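Local coordinates for flagellar basal body protein (Helicobacter pylori, PDB 5NPY), which is a hook protein of the bacterial flagellum, probably forming part of the curved hook that links the basal body to the filament, at residues D182-G194 and A469-D481. Sequence-based numbering, arbitrary orientation.
Sequences DLTYQPVLSTKVG and ASQDGKPRGIFRD
Residues 182-194 and 469-481 run antiparallel, paired at Tyr185 with Gly477, at Val188 with Lys474 and, two residues out of step, at Gly194 with Ser470. The short strands 192-194 and 469-471 run nearly antiparallel, their N-to-C directions 161° apart. Val188 and Lys474 exchange two backbone bonds, Val188 N to Lys474 O (2.9 Å) and Lys474 N to Val188 O (3.0 Å). At the shift in register, Asp472 turns its carboxylate onto residues 191-192. With chi1 at 59°, Asp472 CG sits over the backbone, flanked by N and C, which turns the carboxylate to Thr191. Asp472 OD1 takes the hydroxyl of Thr191 OG1 at 2.7 Å, and Asp472 OD2 takes Thr191 N at 2.9 Å. Thr191 thus holds both oxygens, each on its syn lone pair. Lys192 N adds a weak bond to Asp472 OD2. Gln471 extends alongside Val193, with Gln471 CG 3.7 Å from Val193 CG2. Gln471 NE2 bonds to Asp362 O. Lys474 crosses Tyr185, with Lys474 CB at the ring edge and Lys474 CD 3.4 Å from Tyr185 OH. Lys474 CG also packs on Val188 CG2, while Lys474 NZ folds back to Gly473 O. Arg476 bends so that one guanidinium face meets Gln186 OE1 and Pro187 CD. Gln186 OE1 is not in line with an N-H, so no hydrogen bond forms. The amide and guanidinium planes stand 69° apart. Phe494 meets the Tyr185 ring edge-to-face. Thr184 pairs with strand 156-157, and Val193 packs on strand 442-447. The arrangement is a two-stranded antiparallel connection between successive beta domains, consistent with a flagellar hook protein in which one domain is inserted into another.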
ATOM      1  N   ASP A 182     -18.778  18.424  19.493  1.00102.44           N
ATOM      2  CA  ASP A 182     -19.242  17.320  18.663  1.00114.88           C
ATOM      3  C   ASP A 182     -18.531  17.361  17.318  1.00109.66           C
ATOM      4  O   ASP A 182     -18.987  18.031  16.385  1.00120.78           O
ATOM      5  CB  ASP A 182     -20.761  17.370  18.473  1.00125.28           C
ATOM      6  CG  ASP A 182     -21.251  16.384  17.417  1.00130.45           C
ATOM      7  OD1 ASP A 182     -21.269  15.167  17.696  1.00134.65           O
ATOM      8  OD2 ASP A 182     -21.616  16.827  16.306  1.00128.22           O
ATOM      9  N   LEU A 183     -17.406  16.659  17.212  1.00 88.03           N
ATOM     10  CA  LEU A 183     -16.627  16.610  15.983  1.00 69.39           C
ATOM     11  C   LEU A 183     -16.611  15.177  15.468  1.00 64.56           C
ATOM     12  O   LEU A 183     -16.111  14.275  16.151  1.00 65.07           O
ATOM     13  CB  LEU A 183     -15.203  17.123  16.212  1.00 55.83           C
ATOM     14  CG  LEU A 183     -14.865  18.492  15.626  1.00 57.64           C
ATOM     15  CD1 LEU A 183     -14.577  18.393  14.142  1.00 61.16           C
ATOM     16  CD2 LEU A 183     -16.006  19.440  15.854  1.00 58.90           C
ATOM     17  N   THR A 184     -17.169  14.967  14.280  1.00 52.31           N
ATOM     18  CA  THR A 184     -17.002  13.705  13.578  1.00 53.17           C
ATOM     19  C   THR A 184     -15.864  13.825  12.574  1.00 42.41           C
ATOM     20  O   THR A 184     -15.396  14.917  12.249  1.00 38.75           O
ATOM     21  CB  THR A 184     -18.294  13.270  12.868  1.00 61.73           C
ATOM     22  OG1 THR A 184     -18.740  14.292  11.962  1.00 58.43           O
ATOM     23  CG2 THR A 184     -19.398  12.955  13.896  1.00 55.79           C
ATOM     24  N   TYR A 185     -15.400  12.674  12.108  1.00 44.68           N
ATOM     25  CA  TYR A 185     -14.384  12.587  11.066  1.00 51.76           C
ATOM     26  C   TYR A 185     -15.062  12.138   9.783  1.00 54.84           C
ATOM     27  O   TYR A 185     -15.589  11.025   9.727  1.00 54.28           O
ATOM     28  CB  TYR A 185     -13.292  11.594  11.451  1.00 55.40           C
ATOM     29  CG  TYR A 185     -12.145  11.573  10.486  1.00 58.53           C
ATOM     30  CD1 TYR A 185     -11.021  12.352  10.712  1.00 66.35           C
ATOM     31  CD2 TYR A 185     -12.181  10.784   9.353  1.00 55.73           C
ATOM     32  CE1 TYR A 185      -9.965  12.344   9.838  1.00 68.35           C
ATOM     33  CE2 TYR A 185     -11.129  10.771   8.469  1.00 61.69           C
ATOM     34  CZ  TYR A 185     -10.024  11.559   8.718  1.00 66.10           C
ATOM     35  OH  TYR A 185      -8.961  11.559   7.858  1.00 66.95           O
ATOM     36  N   GLN A 186     -15.055  12.986   8.762  1.00 56.33           N
ATOM     37  CA  GLN A 186     -15.735  12.610   7.530  1.00 56.50           C
ATOM     38  C   GLN A 186     -14.942  11.499   6.848  1.00 48.95           C
ATOM     39  O   GLN A 186     -13.705  11.576   6.765  1.00 46.28           O
ATOM     40  CB  GLN A 186     -15.938  13.789   6.573  1.00 65.24           C
ATOM     41  CG  GLN A 186     -16.989  14.826   7.020  1.00 78.38           C
ATOM     42  CD  GLN A 186     -18.422  14.305   7.086  1.00 85.63           C
ATOM     43  OE1 GLN A 186     -18.669  13.118   7.334  1.00 89.23           O
ATOM     44  NE2 GLN A 186     -19.381  15.207   6.890  1.00 87.94           N
ATOM     45  N   PRO A 187     -15.598  10.438   6.389  1.00 43.64           N
ATOM     46  CA  PRO A 187     -14.883   9.410   5.634  1.00 46.94           C
ATOM     47  C   PRO A 187     -14.431   9.955   4.287  1.00 40.89           C
ATOM     48  O   PRO A 187     -14.876  11.014   3.825  1.00 28.83           O
ATOM     49  CB  PRO A 187     -15.924   8.291   5.485  1.00 47.84           C
ATOM     50  CG  PRO A 187     -17.244   8.977   5.623  1.00 43.95           C
ATOM     51  CD  PRO A 187     -17.011  10.078   6.612  1.00 34.24           C
ATOM     52  N   VAL A 188     -13.487   9.231   3.687  1.00 37.58           N
ATOM     53  CA  VAL A 188     -12.893   9.593   2.404  1.00 32.55           C
ATOM     54  C   VAL A 188     -12.987   8.402   1.458  1.00 35.36           C
ATOM     55  O   VAL A 188     -12.692   7.263   1.841  1.00 39.61           O
ATOM     56  CB  VAL A 188     -11.422  10.045   2.552  1.00 33.72           C
ATOM     57  CG1 VAL A 188     -10.865  10.531   1.203  1.00 30.06           C
ATOM     58  CG2 VAL A 188     -11.297  11.131   3.593  1.00 28.35           C
ATOM     59  N   LEU A 189     -13.391   8.664   0.219  1.00 29.70           N
ATOM     60  CA  LEU A 189     -13.420   7.611  -0.786  1.00 31.95           C
ATOM     61  C   LEU A 189     -11.999   7.245  -1.209  1.00 31.51           C
ATOM     62  O   LEU A 189     -11.168   8.123  -1.477  1.00 27.72           O
ATOM     63  CB  LEU A 189     -14.241   8.058  -1.994  1.00 33.25           C
ATOM     64  CG  LEU A 189     -14.174   7.179  -3.241  1.00 34.87           C
ATOM     65  CD1 LEU A 189     -14.643   5.770  -2.913  1.00 31.90           C
ATOM     66  CD2 LEU A 189     -15.009   7.780  -4.377  1.00 33.63           C
ATOM     67  N   SER A 190     -11.730   5.941  -1.278  1.00 19.52           N
ATOM     68  CA  SER A 190     -10.435   5.428  -1.718  1.00 29.82           C
ATOM     69  C   SER A 190     -10.374   5.566  -3.237  1.00 31.09           C
ATOM     70  O   SER A 190     -11.110   4.883  -3.947  1.00 27.36           O
ATOM     71  CB  SER A 190     -10.255   3.964  -1.302  1.00 17.53           C
ATOM     72  OG  SER A 190     -10.604   3.725   0.069  1.00 25.38           O
ATOM     73  N   THR A 191      -9.520   6.457  -3.740  1.00 21.78           N
ATOM     74  CA  THR A 191      -9.291   6.564  -5.174  1.00 31.34           C
ATOM     75  C   THR A 191      -7.877   6.193  -5.587  1.00 34.71           C
ATOM     76  O   THR A 191      -7.550   6.299  -6.774  1.00 39.56           O
ATOM     77  CB  THR A 191      -9.590   7.981  -5.664  1.00 35.97           C
ATOM     78  OG1 THR A 191      -8.647   8.891  -5.080  1.00 33.38           O
ATOM     79  CG2 THR A 191     -11.022   8.378  -5.283  1.00 28.74           C
ATOM     80  N   LYS A 192      -7.041   5.738  -4.659  1.00 33.30           N
ATOM     81  CA  LYS A 192      -5.623   5.565  -4.953  1.00 30.81           C
ATOM     82  C   LYS A 192      -5.051   4.565  -3.966  1.00 19.52           C
ATOM     83  O   LYS A 192      -5.014   4.842  -2.769  1.00 22.95           O
ATOM     84  CB  LYS A 192      -4.896   6.917  -4.863  1.00 37.23           C
ATOM     85  CG  LYS A 192      -3.450   6.906  -5.331  1.00 56.24           C
ATOM     86  CD  LYS A 192      -2.804   8.295  -5.218  1.00 65.93           C
ATOM     87  CE  LYS A 192      -2.269   8.581  -3.819  1.00 65.20           C
ATOM     88  NZ  LYS A 192      -1.785   9.989  -3.715  1.00 60.25           N
ATOM     89  N   VAL A 193      -4.586   3.419  -4.452  1.00 31.23           N
ATOM     90  CA  VAL A 193      -4.028   2.381  -3.587  1.00 24.19           C
ATOM     91  C   VAL A 193      -2.684   1.930  -4.151  1.00 19.88           C
ATOM     92  O   VAL A 193      -2.597   1.536  -5.325  1.00 30.30           O
ATOM     93  CB  VAL A 193      -4.990   1.192  -3.448  1.00 22.90           C
ATOM     94  CG1 VAL A 193      -4.372   0.079  -2.594  1.00 13.50           C
ATOM     95  CG2 VAL A 193      -6.337   1.667  -2.887  1.00 18.84           C
ATOM     96  N   GLY A 194      -1.644   2.001  -3.325  1.00 20.15           N
ATOM     97  CA  GLY A 194      -0.320   1.494  -3.659  1.00 27.97           C
ATOM     98  C   GLY A 194       0.186   0.509  -2.612  1.00 27.36           C
ATOM     99  O   GLY A 194       0.323   0.858  -1.434  1.00 24.78           O
ATOM    100  N   ALA A 469       0.276  -1.015   2.786  1.00 26.39           N
ATOM    101  CA  ALA A 469      -0.787  -0.540   1.899  1.00 26.18           C
ATOM    102  C   ALA A 469      -1.016   0.944   2.162  1.00 22.55           C
ATOM    103  O   ALA A 469      -1.407   1.332   3.265  1.00 26.11           O
ATOM    104  CB  ALA A 469      -2.089  -1.323   2.090  1.00 18.87           C
ATOM    105  N   SER A 470      -0.741   1.760   1.158  1.00 20.83           N
ATOM    106  CA  SER A 470      -0.936   3.198   1.191  1.00 27.93           C
ATOM    107  C   SER A 470      -2.163   3.545   0.350  1.00 32.10           C
ATOM    108  O   SER A 470      -2.398   2.952  -0.709  1.00 26.70           O
ATOM    109  CB  SER A 470       0.305   3.933   0.662  1.00 22.96           C
ATOM    110  OG  SER A 470       1.470   3.625   1.424  1.00 29.19           O
ATOM    111  N   GLN A 471      -2.940   4.509   0.821  1.00 33.22           N
ATOM    112  CA  GLN A 471      -4.272   4.683   0.274  1.00 37.33           C
ATOM    113  C   GLN A 471      -4.906   5.921   0.889  1.00 47.21           C
ATOM    114  O   GLN A 471      -4.708   6.205   2.072  1.00 39.79           O
ATOM    115  CB  GLN A 471      -5.130   3.459   0.559  1.00 37.59           C
ATOM    116  CG  GLN A 471      -6.527   3.628   0.191  1.00 55.13           C
ATOM    117  CD  GLN A 471      -7.423   2.820   1.021  1.00 45.54           C
ATOM    118  OE1 GLN A 471      -8.571   2.839   0.884  1.00 54.87           O
ATOM    119  NE2 GLN A 471      -6.920   2.101   1.900  1.00 33.52           N
ATOM    120  N   ASP A 472      -5.683   6.639   0.090  1.00 40.56           N
ATOM    121  CA  ASP A 472      -6.220   7.900   0.552  1.00 27.16           C
ATOM    122  C   ASP A 472      -7.580   7.760   1.214  1.00 25.42           C
ATOM    123  O   ASP A 472      -8.068   8.740   1.781  1.00 41.04           O
ATOM    124  CB  ASP A 472      -6.284   8.900  -0.626  1.00 22.78           C
ATOM    125  CG  ASP A 472      -7.138   8.400  -1.789  1.00 28.70           C
ATOM    126  OD1 ASP A 472      -7.556   9.239  -2.613  1.00 36.34           O
ATOM    127  OD2 ASP A 472      -7.384   7.181  -1.889  1.00 28.17           O
ATOM    128  N   GLY A 473      -8.205   6.588   1.169  1.00 22.51           N
ATOM    129  CA  GLY A 473      -9.544   6.446   1.732  1.00 23.96           C
ATOM    130  C   GLY A 473      -9.503   6.313   3.246  1.00 30.92           C
ATOM    131  O   GLY A 473      -8.536   5.815   3.815  1.00 37.01           O
ATOM    132  N   LYS A 474     -10.573   6.783   3.903  1.00 30.58           N
ATOM    133  CA  LYS A 474     -10.657   6.862   5.368  1.00 36.61           C
ATOM    134  C   LYS A 474     -12.058   6.457   5.799  1.00 33.13           C
ATOM    135  O   LYS A 474     -13.033   6.783   5.114  1.00 29.70           O
ATOM    136  CB  LYS A 474     -10.364   8.269   5.929  1.00 34.09           C
ATOM    137  CG  LYS A 474      -9.091   8.940   5.437  1.00 27.53           C
ATOM    138  CD  LYS A 474      -7.910   8.680   6.337  1.00 31.13           C
ATOM    139  CE  LYS A 474      -6.599   8.834   5.573  1.00 45.22           C
ATOM    140  NZ  LYS A 474      -6.292   7.623   4.721  1.00 51.99           N
ATOM    141  N   PRO A 475     -12.188   5.758   6.921  1.00 42.67           N
ATOM    142  CA  PRO A 475     -13.517   5.430   7.447  1.00 43.25           C
ATOM    143  C   PRO A 475     -14.072   6.499   8.382  1.00 43.12           C
ATOM    144  O   PRO A 475     -13.353   7.353   8.916  1.00 35.13           O
ATOM    145  CB  PRO A 475     -13.270   4.117   8.207  1.00 39.51           C
ATOM    146  CG  PRO A 475     -11.840   4.220   8.656  1.00 35.13           C
ATOM    147  CD  PRO A 475     -11.106   5.039   7.624  1.00 39.76           C
ATOM    148  N   ARG A 476     -15.391   6.435   8.560  1.00 45.85           N
ATOM    149  CA  ARG A 476     -16.087   7.264   9.534  1.00 51.61           C
ATOM    150  C   ARG A 476     -15.428   7.140  10.914  1.00 54.78           C
ATOM    151  O   ARG A 476     -14.911   6.084  11.287  1.00 46.54           O
ATOM    152  CB  ARG A 476     -17.560   6.830   9.576  1.00 65.55           C
ATOM    153  CG  ARG A 476     -18.541   7.854  10.120  1.00 77.41           C
ATOM    154  CD  ARG A 476     -19.303   8.574   9.012  1.00 87.03           C
ATOM    155  NE  ARG A 476     -19.649   9.942   9.405  1.00 94.81           N
ATOM    156  CZ  ARG A 476     -20.353  10.794   8.660  1.00 98.33           C
ATOM    157  NH1 ARG A 476     -20.805  10.426   7.466  1.00 97.80           N
ATOM    158  NH2 ARG A 476     -20.608  12.018   9.114  1.00 97.58           N
ATOM    159  N   GLY A 477     -15.419   8.237  11.671  1.00 55.54           N
ATOM    160  CA  GLY A 477     -14.922   8.194  13.035  1.00 60.35           C
ATOM    161  C   GLY A 477     -15.632   9.185  13.936  1.00 63.51           C
ATOM    162  O   GLY A 477     -16.180  10.197  13.480  1.00 61.04           O
ATOM    163  N   ILE A 478     -15.620   8.878  15.235  1.00 61.67           N
ATOM    164  CA  ILE A 478     -16.117   9.788  16.263  1.00 60.92           C
ATOM    165  C   ILE A 478     -14.920  10.371  16.989  1.00 51.12           C
ATOM    166  O   ILE A 478     -13.858   9.745  17.063  1.00 48.83           O
ATOM    167  CB  ILE A 478     -17.067   9.099  17.269  1.00 68.23           C
ATOM    168  CG1 ILE A 478     -16.331   7.982  18.027  1.00 72.59           C
ATOM    169  CG2 ILE A 478     -18.293   8.554  16.548  1.00 63.21           C
ATOM    170  CD1 ILE A 478     -16.444   8.015  19.531  1.00 68.55           C
ATOM    171  N   PHE A 479     -15.091  11.575  17.533  1.00 57.18           N
ATOM    172  CA  PHE A 479     -14.019  12.167  18.324  1.00 59.00           C
ATOM    173  C   PHE A 479     -13.725  11.299  19.541  1.00 55.85           C
ATOM    174  O   PHE A 479     -14.637  10.768  20.179  1.00 51.27           O
ATOM    175  CB  PHE A 479     -14.374  13.587  18.777  1.00 58.21           C
ATOM    176  CG  PHE A 479     -13.366  14.174  19.731  1.00 63.70           C
ATOM    177  CD1 PHE A 479     -12.145  14.654  19.266  1.00 62.38           C
ATOM    178  CD2 PHE A 479     -13.618  14.213  21.096  1.00 63.71           C
ATOM    179  CE1 PHE A 479     -11.200  15.177  20.140  1.00 54.86           C
ATOM    180  CE2 PHE A 479     -12.680  14.736  21.977  1.00 59.85           C
ATOM    181  CZ  PHE A 479     -11.471  15.220  21.496  1.00 60.33           C
ATOM    182  N   ARG A 480     -12.438  11.156  19.860  1.00 56.04           N
ATOM    183  CA  ARG A 480     -12.007  10.346  20.993  1.00 60.49           C
ATOM    184  C   ARG A 480     -11.385  11.212  22.087  1.00 58.11           C
ATOM    185  O   ARG A 480     -11.982  11.372  23.152  1.00 62.32           O
ATOM    186  CB  ARG A 480     -11.038   9.251  20.542  1.00 61.93           C
ATOM    187  CG  ARG A 480     -11.707   7.896  20.455  1.00 68.69           C
ATOM    188  CD  ARG A 480     -10.709   6.770  20.343  1.00 78.30           C
ATOM    189  NE  ARG A 480     -11.148   5.630  21.137  1.00 87.32           N
ATOM    190  CZ  ARG A 480     -10.878   5.486  22.429  1.00 94.22           C
ATOM    191  NH1 ARG A 480     -10.163   6.409  23.061  1.00 95.29           N
ATOM    192  NH2 ARG A 480     -11.323   4.425  23.091  1.00 97.91           N
ATOM    193  N   ASP A 481     -10.203  11.766  21.858  1.00 51.62           N
ATOM    194  CA  ASP A 481      -9.539  12.583  22.861  1.00 57.34           C
ATOM    195  C   ASP A 481      -8.733  13.654  22.144  1.00 52.23           C
ATOM    196  O   ASP A 481      -8.566  13.618  20.923  1.00 53.24           O
ATOM    197  CB  ASP A 481      -8.650  11.732  23.782  1.00 66.39           C
ATOM    198  CG  ASP A 481      -7.365  11.274  23.103  1.00 63.28           C
ATOM    199  OD1 ASP A 481      -6.293  11.831  23.426  1.00 58.88           O
ATOM    200  OD2 ASP A 481      -7.431  10.362  22.248  1.00 59.44           O
TER